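PDB 5HX0: uncharacterized protein Dfer_1899 from Dyadobacter fermentans, which is of unknown function but carries a BNR repeat-like, sialidase-type beta-propeller domain, consistent with a role in recognising or processing carbohydrates. Local coordinates for residues L130-A140 and M212-W222; R331-I341 and P353-T364. All blocks are in the same frame, centred on the assembly; numbering follows the deposited sequence.

In the fold
The two contacts lie on opposite sides of the centre of a chain built from six antiparallel sheets, as expected of a six-bladed, sialidase-like beta-propeller. Their centres are 29 Å apart and their nearest atoms about 14 Å, so they do not touch. They follow one another along the chain: interaction 1 is complete before interaction 2 begins, and they share no sheet. Interaction 1 joins two sheets, the one holding strands 123-131 and 137-145 and the one holding strands 213-214 and 220-229. Interaction 2 stays within one sheet, pairing strand 336-342 with the outermost strand 354-358. One thus packs blade against blade, while the other completes a single blade.

Interaction 1: L130-A140 and M212-W222; sequences LQLKDGTILCA and MYEGKNGRILW
Leu130, Leu138, Met212 (a selenomethionine) and Ile220 form the apolar centre between these two hairpins. CD2 of Leu130 lies 3.6 Å from CG2 of Ile220 as the two side chains run past each other in opposite directions, and the same methyl also rests on CB of Met212. Leu138 and Ile220 meet tip to tip, CD1 to CD1 at 3.8 Å. The Met212 chain, extended beyond CG (chi2 174°), carries SE past CD1 of Leu138 and sets CE over the centre of one face of the Trp222 ring, 3.3 Å above its plane; CE also touches CB of Ala140 at 3.8 Å. No backbone-to-backbone hydrogen bond crosses the contact; the two sheets meet through side chains, as between neighbouring blades of a beta-propeller, and Trp249 meets the Trp222 ring from beyond the two segments. Further out, the Leu132 and Ile220 side chains cross at about a right angle, CD2 touching CD1. At the polar edge the extended Glu214 side chain reaches the Leu132-Gly135 turn, where the syn lone pair of OE1 takes the N-H of Lys133 at 2.8 Å (157°). One water links OE1 to Gln131 O, and a second donates to OE2 while accepting from Asp134 N.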
loop_
_atom_site.group_PDB
_atom_site.type_symbol
_atom_site.label_atom_id
_atom_site.label_comp_id
_atom_site.label_asym_id
_atom_site.label_seq_id
_atom_site.Cartn_x
_atom_site.Cartn_y
_atom_site.Cartn_z
ATOM N N LEU A 130 19.048 -6.074 -5.150
ATOM C CA LEU A 130 20.186 -6.816 -5.704
ATOM C C LEU A 130 19.766 -7.371 -7.059
ATOM O O LEU A 130 18.746 -8.057 -7.149
ATOM C CB LEU A 130 20.621 -7.979 -4.808
ATOM C CG LEU A 130 21.766 -8.833 -5.412
ATOM C CD1 LEU A 130 23.085 -8.023 -5.501
ATOM C CD2 LEU A 130 21.986 -10.112 -4.611
ATOM N N GLN A 131 20.532 -7.084 -8.106
ATOM C CA GLN A 131 20.282 -7.689 -9.410
ATOM C C GLN A 131 21.320 -8.779 -9.657
ATOM O O GLN A 131 22.517 -8.490 -9.674
ATOM C CB GLN A 131 20.332 -6.659 -10.535
ATOM C CG GLN A 131 20.091 -7.290 -11.910
ATOM C CD GLN A 131 20.038 -6.259 -13.006
ATOM O OE1 GLN A 131 19.020 -6.116 -13.676
ATOM N NE2 GLN A 131 21.122 -5.506 -13.169
ATOM N N LEU A 132 20.859 -10.023 -9.843
ATOM C CA LEU A 132 21.757 -11.125 -10.173
ATOM C C LEU A 132 22.191 -11.057 -11.635
ATOM O O LEU A 132 21.526 -10.450 -12.477
ATOM C CB LEU A 132 21.083 -12.481 -9.917
ATOM C CG LEU A 132 20.523 -12.671 -8.499
ATOM C CD1 LEU A 132 20.133 -14.134 -8.256
ATOM C CD2 LEU A 132 21.536 -12.206 -7.457
ATOM N N LYS A 133 23.315 -11.718 -11.938
ATOM C CA LYS A 133 23.781 -11.765 -13.326
ATOM C C LYS A 133 22.717 -12.328 -14.259
ATOM O O LYS A 133 22.650 -11.934 -15.431
ATOM C CB LYS A 133 25.051 -12.611 -13.432
ATOM C CG LYS A 133 26.166 -12.174 -12.514
ATOM C CD LYS A 133 26.813 -10.947 -13.005
ATOM C CE LYS A 133 28.167 -10.784 -12.324
ATOM N NZ LYS A 133 28.728 -9.445 -12.631
ATOM N N ASP A 134 21.862 -13.219 -13.761
ATOM C CA ASP A 134 20.834 -13.795 -14.621
ATOM C C ASP A 134 19.597 -12.913 -14.710
ATOM O O ASP A 134 18.613 -13.303 -15.339
ATOM C CB ASP A 134 20.458 -15.214 -14.149
ATOM C CG ASP A 134 19.694 -15.240 -12.830
ATOM O OD1 ASP A 134 19.195 -14.191 -12.375
ATOM O OD2 ASP A 134 19.573 -16.340 -12.248
ATOM N N GLY A 135 19.619 -11.741 -14.099
ATOM C CA GLY A 135 18.541 -10.788 -14.232
ATOM C C GLY A 135 17.518 -10.822 -13.120
ATOM O O GLY A 135 16.707 -9.890 -13.027
ATOM N N THR A 136 17.523 -11.863 -12.280
ATOM C CA THR A 136 16.685 -11.874 -11.084
ATOM C C THR A 136 16.941 -10.635 -10.234
ATOM O O THR A 136 18.084 -10.197 -10.086
ATOM C CB THR A 136 16.987 -13.126 -10.266
ATOM O OG1 THR A 136 16.733 -14.287 -11.074
ATOM C CG2 THR A 136 16.138 -13.173 -8.995
ATOM N N ILE A 137 15.882 -10.069 -9.656
ATOM C CA ILE A 137 16.031 -8.933 -8.743
ATOM C C ILE A 137 15.455 -9.305 -7.391
ATOM O O ILE A 137 14.317 -9.781 -7.308
ATOM C CB ILE A 137 15.357 -7.659 -9.281
ATOM C CG1 ILE A 137 15.940 -7.270 -10.645
ATOM C CG2 ILE A 137 15.511 -6.488 -8.263
ATOM C CD1 ILE A 137 15.074 -6.247 -11.405
ATOM N N LEU A 138 16.250 -9.103 -6.340
ATOM C CA LEU A 138 15.801 -9.224 -4.960
ATOM C C LEU A 138 15.612 -7.827 -4.393
ATOM O O LEU A 138 16.414 -6.935 -4.673
ATOM C CB LEU A 138 16.822 -9.967 -4.106
ATOM C CG LEU A 138 17.273 -11.358 -4.564
ATOM C CD1 LEU A 138 18.326 -11.899 -3.607
ATOM C CD2 LEU A 138 16.079 -12.271 -4.580
ATOM N N CYS A 139 14.561 -7.641 -3.589
ATOM C CA CYS A 139 14.320 -6.361 -2.918
ATOM C C CYS A 139 14.093 -6.652 -1.436
ATOM O O CYS A 139 12.997 -7.051 -1.037
ATOM C CB CYS A 139 13.131 -5.614 -3.537
ATOM S SG CYS A 139 12.835 -4.007 -2.756
ATOM N N ALA A 140 15.128 -6.450 -0.626
ATOM C CA ALA A 140 15.028 -6.673 0.809
ATOM C C ALA A 140 14.392 -5.466 1.486
ATOM O O ALA A 140 14.561 -4.315 1.057
ATOM C CB ALA A 140 16.410 -6.936 1.410
HETATM N N MSE A 212 23.609 -6.534 -0.676
HETATM C CA MSE A 212 23.980 -7.932 -0.801
HETATM C C MSE A 212 25.030 -8.021 -1.888
HETATM O O MSE A 212 25.276 -7.034 -2.579
HETATM C CB MSE A 212 22.767 -8.793 -1.175
HETATM C CG MSE A 212 21.627 -8.711 -0.200
HETATM SE SE MSE A 212 20.117 -9.708 -0.938
HETATM C CE MSE A 212 18.936 -9.701 0.600
ATOM N N TYR A 213 25.637 -9.198 -2.076
ATOM C CA TYR A 213 26.594 -9.351 -3.167
ATOM C C TYR A 213 26.496 -10.772 -3.712
ATOM O O TYR A 213 26.399 -11.738 -2.948
ATOM C CB TYR A 213 28.026 -9.019 -2.700
ATOM C CG TYR A 213 29.007 -8.853 -3.838
ATOM C CD1 TYR A 213 29.709 -9.951 -4.341
ATOM C CD2 TYR A 213 29.214 -7.612 -4.425
ATOM C CE1 TYR A 213 30.594 -9.809 -5.387
ATOM C CE2 TYR A 213 30.109 -7.456 -5.475
ATOM C CZ TYR A 213 30.786 -8.559 -5.951
ATOM O OH TYR A 213 31.673 -8.433 -6.991
ATOM N N GLU A 214 26.477 -10.894 -5.032
ATOM C CA GLU A 214 26.459 -12.209 -5.665
ATOM C C GLU A 214 27.912 -12.654 -5.846
ATOM O O GLU A 214 28.650 -12.068 -6.635
ATOM C CB GLU A 214 25.704 -12.153 -6.994
ATOM C CG GLU A 214 25.565 -13.530 -7.666
ATOM C CD GLU A 214 24.920 -13.461 -9.054
ATOM O OE1 GLU A 214 24.777 -12.352 -9.619
ATOM O OE2 GLU A 214 24.563 -14.535 -9.580
ATOM N N GLY A 215 28.330 -13.671 -5.110
ATOM C CA GLY A 215 29.698 -14.133 -5.233
ATOM C C GLY A 215 29.964 -14.763 -6.592
ATOM O O GLY A 215 29.054 -15.080 -7.359
ATOM N N LYS A 216 31.254 -14.956 -6.894
ATOM C CA LYS A 216 31.621 -15.458 -8.218
ATOM C C LYS A 216 31.037 -16.845 -8.472
ATOM O O LYS A 216 30.760 -17.197 -9.622
ATOM C CB LYS A 216 33.150 -15.467 -8.392
ATOM N N ASN A 217 30.795 -17.626 -7.422
ATOM C CA ASN A 217 30.202 -18.942 -7.597
ATOM C C ASN A 217 28.679 -18.913 -7.605
ATOM O O ASN A 217 28.056 -19.975 -7.588
ATOM C CB ASN A 217 30.701 -19.903 -6.514
ATOM C CG ASN A 217 30.377 -19.428 -5.113
ATOM O OD1 ASN A 217 29.617 -18.479 -4.928
ATOM N ND2 ASN A 217 30.960 -20.089 -4.113
ATOM N N GLY A 218 28.067 -17.728 -7.634
ATOM C CA GLY A 218 26.619 -17.611 -7.668
ATOM C C GLY A 218 25.944 -17.597 -6.307
ATOM O O GLY A 218 24.728 -17.373 -6.231
ATOM N N ARG A 219 26.689 -17.843 -5.240
ATOM C CA ARG A 219 26.145 -17.735 -3.896
ATOM C C ARG A 219 25.902 -16.260 -3.551
ATOM O O ARG A 219 26.645 -15.381 -3.988
ATOM C CB ARG A 219 27.129 -18.410 -2.949
ATOM C CG ARG A 219 27.249 -17.901 -1.571
ATOM C CD ARG A 219 28.271 -18.795 -0.834
ATOM N NE ARG A 219 27.829 -20.189 -0.716
ATOM C CZ ARG A 219 28.329 -21.065 0.156
ATOM N NH1 ARG A 219 29.290 -20.698 0.993
ATOM N NH2 ARG A 219 27.862 -22.306 0.196
ATOM N N ILE A 220 24.832 -15.976 -2.804
ATOM C CA ILE A 220 24.500 -14.595 -2.428
ATOM C C ILE A 220 24.893 -14.364 -0.977
ATOM O O ILE A 220 24.463 -15.108 -0.087
ATOM C CB ILE A 220 23.009 -14.282 -2.618
ATOM C CG1 ILE A 220 22.559 -14.644 -4.032
ATOM C CG2 ILE A 220 22.767 -12.770 -2.347
ATOM C CD1 ILE A 220 21.102 -14.425 -4.229
ATOM N N LEU A 221 25.663 -13.308 -0.744
ATOM C CA LEU A 221 26.136 -12.902 0.572
ATOM C C LEU A 221 25.257 -11.777 1.096
ATOM O O LEU A 221 24.926 -10.852 0.358
ATOM C CB LEU A 221 27.582 -12.406 0.481
ATOM C CG LEU A 221 28.527 -13.366 -0.220
ATOM C CD1 LEU A 221 29.868 -12.699 -0.451
ATOM C CD2 LEU A 221 28.677 -14.604 0.638
ATOM N N TRP A 222 24.907 -11.837 2.377
ATOM C CA TRP A 222 24.053 -10.814 2.977
ATOM C C TRP A 222 24.479 -10.647 4.425
ATOM O O TRP A 222 24.372 -11.597 5.210
ATOM C CB TRP A 222 22.578 -11.220 2.901
ATOM C CG TRP A 222 21.609 -10.145 3.296
ATOM C CD1 TRP A 222 21.852 -8.805 3.413
ATOM C CD2 TRP A 222 20.230 -10.341 3.639
ATOM N NE1 TRP A 222 20.701 -8.146 3.804
ATOM C CE2 TRP A 222 19.691 -9.071 3.943
ATOM C CE3 TRP A 222 19.399 -11.472 3.706
ATOM C CZ2 TRP A 222 18.360 -8.895 4.307
ATOM C CZ3 TRP A 222 18.081 -11.303 4.068
ATOM C CH2 TRP A 222 17.568 -10.023 4.369
HETATM O O HOH W 1 24.977 -9.638 -9.262
HETATM O O HOH W 2 22.827 -15.002 -11.645
#

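Interaction 2: R331-I341 and P353-T364; sequences RHKPLGIRARI and PEIVLRTDGGTT
Ala339 and Ile355 face each other as a hydrogen-bonded antiparallel pair, the tightly joined part of this hairpin. Ile355 N gives a nearly straight bond to Ala339 O (2.6 Å, 170°), and Ala339 N returns one to Ile355 O. Next to it Leu357 and Arg358 both face Ile337 in a classic beta bulge, and Ile337 O accepts from Leu357 N at 2.8 Å and Arg358 N at 3.2 Å. CG2 of Ile337 touches CD1 of Leu357; at the end of the pairing CG1 of Ile341 meets CD1 of Ile355. The other face is largely polar and opens to solvent at Val356. The Arg338 chain, extended from CG to NE (chi3 178°), runs alongside Val356 and brings NH1 to Glu354 OE1 at 2.8 Å, while Arg340 NH2 reaches OE2 at 3.2 Å. Both guanidinium groups present an edge from above the carboxylate plane, each turned nearly perpendicular to it. Val356 lies over one face of the Arg338 group, and a water ties Arg338 NE to Pro334 O and Arg358 O. Tyr328 OH, on strand 324-330, is a further partner of both Arg340 and Glu354. That strand flanks strand 336-342 within the sheet, while strands 42-51 and 378-385 of the next sheet pack against Ile355, Leu357 and Ile337.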
loop_
_atom_site.group_PDB
_atom_site.type_symbol
_atom_site.label_atom_id
_atom_site.label_comp_id
_atom_site.label_asym_id
_atom_site.label_seq_id
_atom_site.Cartn_x
_atom_site.Cartn_y
_atom_site.Cartn_z
ATOM N N ARG A 331 26.932 12.799 8.180
ATOM C CA ARG A 331 25.962 13.503 9.015
ATOM C C ARG A 331 26.673 14.316 10.083
ATOM O O ARG A 331 26.388 14.222 11.269
ATOM C CB ARG A 331 24.967 12.513 9.614
ATOM C CG ARG A 331 23.932 12.010 8.567
ATOM C CD ARG A 331 23.276 10.697 8.996
ATOM N NE ARG A 331 22.050 10.410 8.253
ATOM C CZ ARG A 331 21.168 9.457 8.573
ATOM N NH1 ARG A 331 20.069 9.305 7.838
ATOM N NH2 ARG A 331 21.374 8.650 9.615
ATOM N N HIS A 332 27.663 15.086 9.635
ATOM C CA HIS A 332 28.375 16.064 10.454
ATOM C C HIS A 332 28.531 17.319 9.614
ATOM O O HIS A 332 28.313 17.295 8.405
ATOM C CB HIS A 332 29.734 15.524 10.904
ATOM C CG HIS A 332 29.661 14.130 11.435
ATOM N ND1 HIS A 332 29.355 13.853 12.748
ATOM C CD2 HIS A 332 29.785 12.933 10.816
ATOM C CE1 HIS A 332 29.335 12.544 12.927
ATOM N NE2 HIS A 332 29.584 11.961 11.767
ATOM N N LYS A 333 28.896 18.431 10.246
ATOM C CA LYS A 333 29.135 19.658 9.479
ATOM C C LYS A 333 30.375 19.516 8.612
ATOM O O LYS A 333 31.416 19.059 9.078
ATOM C CB LYS A 333 29.295 20.879 10.403
ATOM C CG LYS A 333 28.126 21.123 11.349
ATOM C CD LYS A 333 26.769 20.996 10.644
ATOM C CE LYS A 333 26.053 22.347 10.478
ATOM N NZ LYS A 333 24.807 22.232 9.631
ATOM N N PRO A 334 30.273 19.896 7.339
ATOM C CA PRO A 334 29.070 20.314 6.618
ATOM C C PRO A 334 28.299 19.096 6.104
ATOM O O PRO A 334 28.911 18.214 5.490
ATOM C CB PRO A 334 29.631 21.138 5.463
ATOM C CG PRO A 334 30.953 20.523 5.188
ATOM C CD PRO A 334 31.461 19.904 6.473
ATOM N N LEU A 335 26.995 19.061 6.347
ATOM C CA LEU A 335 26.192 17.862 6.097
ATOM C C LEU A 335 26.167 17.491 4.624
ATOM O O LEU A 335 25.917 18.341 3.771
ATOM C CB LEU A 335 24.768 18.097 6.569
ATOM C CG LEU A 335 24.579 18.388 8.051
ATOM C CD1 LEU A 335 23.180 18.925 8.279
ATOM C CD2 LEU A 335 24.794 17.102 8.830
ATOM N N GLY A 336 26.386 16.208 4.326
ATOM C CA GLY A 336 26.227 15.757 2.950
ATOM C C GLY A 336 26.648 14.325 2.673
ATOM O O GLY A 336 26.352 13.410 3.454
ATOM N N ILE A 337 27.351 14.133 1.555
ATOM C CA ILE A 337 27.615 12.821 0.973
ATOM C C ILE A 337 29.079 12.787 0.593
ATOM O O ILE A 337 29.575 13.742 -0.010
ATOM C CB ILE A 337 26.762 12.548 -0.289
ATOM C CG1 ILE A 337 25.265 12.875 -0.087
ATOM C CG2 ILE A 337 27.016 11.115 -0.830
ATOM C CD1 ILE A 337 24.508 11.989 0.919
ATOM N N ARG A 338 29.760 11.679 0.893
ATOM C CA ARG A 338 31.181 11.539 0.571
ATOM C C ARG A 338 31.469 10.133 0.041
ATOM O O ARG A 338 30.617 9.240 0.073
ATOM C CB ARG A 338 32.043 11.861 1.808
ATOM C CG ARG A 338 31.803 13.295 2.310
ATOM C CD ARG A 338 32.631 13.678 3.523
ATOM N NE ARG A 338 32.344 15.077 3.855
ATOM C CZ ARG A 338 33.224 15.920 4.382
ATOM N NH1 ARG A 338 34.462 15.517 4.651
ATOM N NH2 ARG A 338 32.864 17.170 4.633
ATOM N N ALA A 339 32.699 9.935 -0.435
ATOM C CA ALA A 339 33.098 8.644 -0.970
ATOM C C ALA A 339 34.616 8.569 -1.037
ATOM O O ALA A 339 35.312 9.583 -0.936
ATOM C CB ALA A 339 32.491 8.405 -2.362
ATOM N N ARG A 340 35.123 7.345 -1.213
ATOM C CA ARG A 340 36.529 7.163 -1.541
ATOM C C ARG A 340 36.666 5.920 -2.411
ATOM O O ARG A 340 35.831 5.021 -2.361
ATOM C CB ARG A 340 37.404 7.069 -0.275
ATOM C CG ARG A 340 36.944 6.078 0.782
ATOM C CD ARG A 340 37.750 6.249 2.101
ATOM N NE ARG A 340 37.388 7.464 2.835
ATOM C CZ ARG A 340 38.160 8.051 3.748
ATOM N NH1 ARG A 340 39.355 7.539 4.045
ATOM N NH2 ARG A 340 37.751 9.158 4.357
ATOM N N ILE A 341 37.709 5.882 -3.233
ATOM C CA ILE A 341 37.907 4.778 -4.161
ATOM C C ILE A 341 39.022 3.902 -3.617
ATOM O O ILE A 341 40.162 4.357 -3.481
ATOM C CB ILE A 341 38.236 5.282 -5.575
ATOM C CG1 ILE A 341 37.059 6.081 -6.143
ATOM C CG2 ILE A 341 38.616 4.099 -6.478
ATOM C CD1 ILE A 341 37.327 6.615 -7.559
ATOM N N PRO A 353 41.975 8.973 -0.832
ATOM C CA PRO A 353 41.518 10.339 -0.557
ATOM C C PRO A 353 40.004 10.431 -0.615
ATOM O O PRO A 353 39.358 9.771 -1.429
ATOM C CB PRO A 353 42.177 11.168 -1.670
ATOM C CG PRO A 353 42.461 10.188 -2.781
ATOM C CD PRO A 353 42.730 8.861 -2.098
ATOM N N GLU A 354 39.442 11.273 0.248
ATOM C CA GLU A 354 37.993 11.383 0.355
ATOM C C GLU A 354 37.448 12.347 -0.698
ATOM O O GLU A 354 37.970 13.453 -0.889
ATOM C CB GLU A 354 37.593 11.835 1.756
ATOM C CG GLU A 354 36.093 11.900 1.989
ATOM C CD GLU A 354 35.758 12.105 3.454
ATOM O OE1 GLU A 354 35.964 13.221 3.964
ATOM O OE2 GLU A 354 35.304 11.137 4.101
ATOM N N ILE A 355 36.416 11.899 -1.393
ATOM C CA ILE A 355 35.711 12.658 -2.416
ATOM C C ILE A 355 34.512 13.297 -1.730
ATOM O O ILE A 355 33.698 12.591 -1.122
ATOM C CB ILE A 355 35.257 11.727 -3.558
ATOM C CG1 ILE A 355 36.454 10.969 -4.146
ATOM C CG2 ILE A 355 34.478 12.483 -4.618
ATOM C CD1 ILE A 355 36.066 9.789 -5.022
ATOM N N VAL A 356 34.381 14.620 -1.790
ATOM C CA VAL A 356 33.251 15.268 -1.119
ATOM C C VAL A 356 32.208 15.608 -2.175
ATOM O O VAL A 356 32.437 16.471 -3.029
ATOM C CB VAL A 356 33.688 16.506 -0.317
ATOM C CG1 VAL A 356 32.487 17.093 0.420
ATOM C CG2 VAL A 356 34.783 16.126 0.704
ATOM N N LEU A 357 31.049 14.940 -2.127
ATOM C CA LEU A 357 30.048 15.148 -3.176
ATOM C C LEU A 357 29.034 16.244 -2.837
ATOM O O LEU A 357 28.584 16.968 -3.732
ATOM C CB LEU A 357 29.302 13.839 -3.477
ATOM C CG LEU A 357 30.164 12.670 -3.964
ATOM C CD1 LEU A 357 29.316 11.421 -4.135
ATOM C CD2 LEU A 357 30.872 13.026 -5.277
ATOM N N ARG A 358 28.643 16.377 -1.573
ATOM C CA ARG A 358 27.645 17.366 -1.168
ATOM C C ARG A 358 28.029 17.909 0.194
ATOM O O ARG A 358 28.451 17.148 1.070
ATOM C CB ARG A 358 26.207 16.784 -1.070
ATOM C CG ARG A 358 25.625 16.205 -2.349
ATOM C CD ARG A 358 25.294 17.296 -3.364
ATOM N NE ARG A 358 24.173 18.159 -3.004
ATOM C CZ ARG A 358 22.954 18.056 -3.534
ATOM N NH1 ARG A 358 22.683 17.111 -4.427
ATOM N NH2 ARG A 358 22.009 18.905 -3.182
ATOM N N THR A 359 27.878 19.223 0.367
ATOM C CA THR A 359 28.088 19.882 1.652
ATOM C C THR A 359 26.902 20.747 2.054
ATOM O O THR A 359 26.979 21.433 3.084
ATOM C CB THR A 359 29.350 20.771 1.618
ATOM O OG1 THR A 359 29.214 21.733 0.569
ATOM C CG2 THR A 359 30.605 19.942 1.352
ATOM N N ASP A 360 25.815 20.740 1.276
ATOM C CA ASP A 360 24.727 21.704 1.417
ATOM C C ASP A 360 23.503 21.140 2.135
ATOM O O ASP A 360 22.397 21.679 1.980
ATOM C CB ASP A 360 24.319 22.233 0.036
ATOM C CG ASP A 360 23.931 21.116 -0.948
ATOM O OD1 ASP A 360 24.559 20.033 -0.928
ATOM O OD2 ASP A 360 22.997 21.331 -1.755
ATOM N N GLY A 361 23.658 20.069 2.911
ATOM C CA GLY A 361 22.495 19.475 3.563
ATOM C C GLY A 361 21.926 20.378 4.645
ATOM O O GLY A 361 22.650 21.115 5.318
ATOM N N GLY A 362 20.603 20.295 4.831
ATOM C CA GLY A 362 19.898 21.059 5.848
ATOM C C GLY A 362 19.954 20.429 7.229
ATOM O O GLY A 362 20.594 20.967 8.133
ATOM N N THR A 363 19.301 19.282 7.400
ATOM C CA THR A 363 19.308 18.506 8.635
ATOM C C THR A 363 20.014 17.180 8.393
ATOM O O THR A 363 20.350 16.829 7.263
ATOM C CB THR A 363 17.884 18.236 9.133
ATOM O OG1 THR A 363 17.270 17.260 8.276
ATOM C CG2 THR A 363 17.044 19.499 9.106
ATOM N N THR A 364 20.242 16.439 9.481
ATOM C CA THR A 364 20.905 15.143 9.394
ATOM C C THR A 364 20.045 14.069 8.724
ATOM O O THR A 364 20.538 12.957 8.492
ATOM C CB THR A 364 21.303 14.687 10.799
ATOM O OG1 THR A 364 20.136 14.690 11.624
ATOM C CG2 THR A 364 22.354 15.642 11.405
HETATM O O HOH W 3 29.949 16.613 3.463
HETATM O O HOH W 4 39.373 8.236 -3.538
#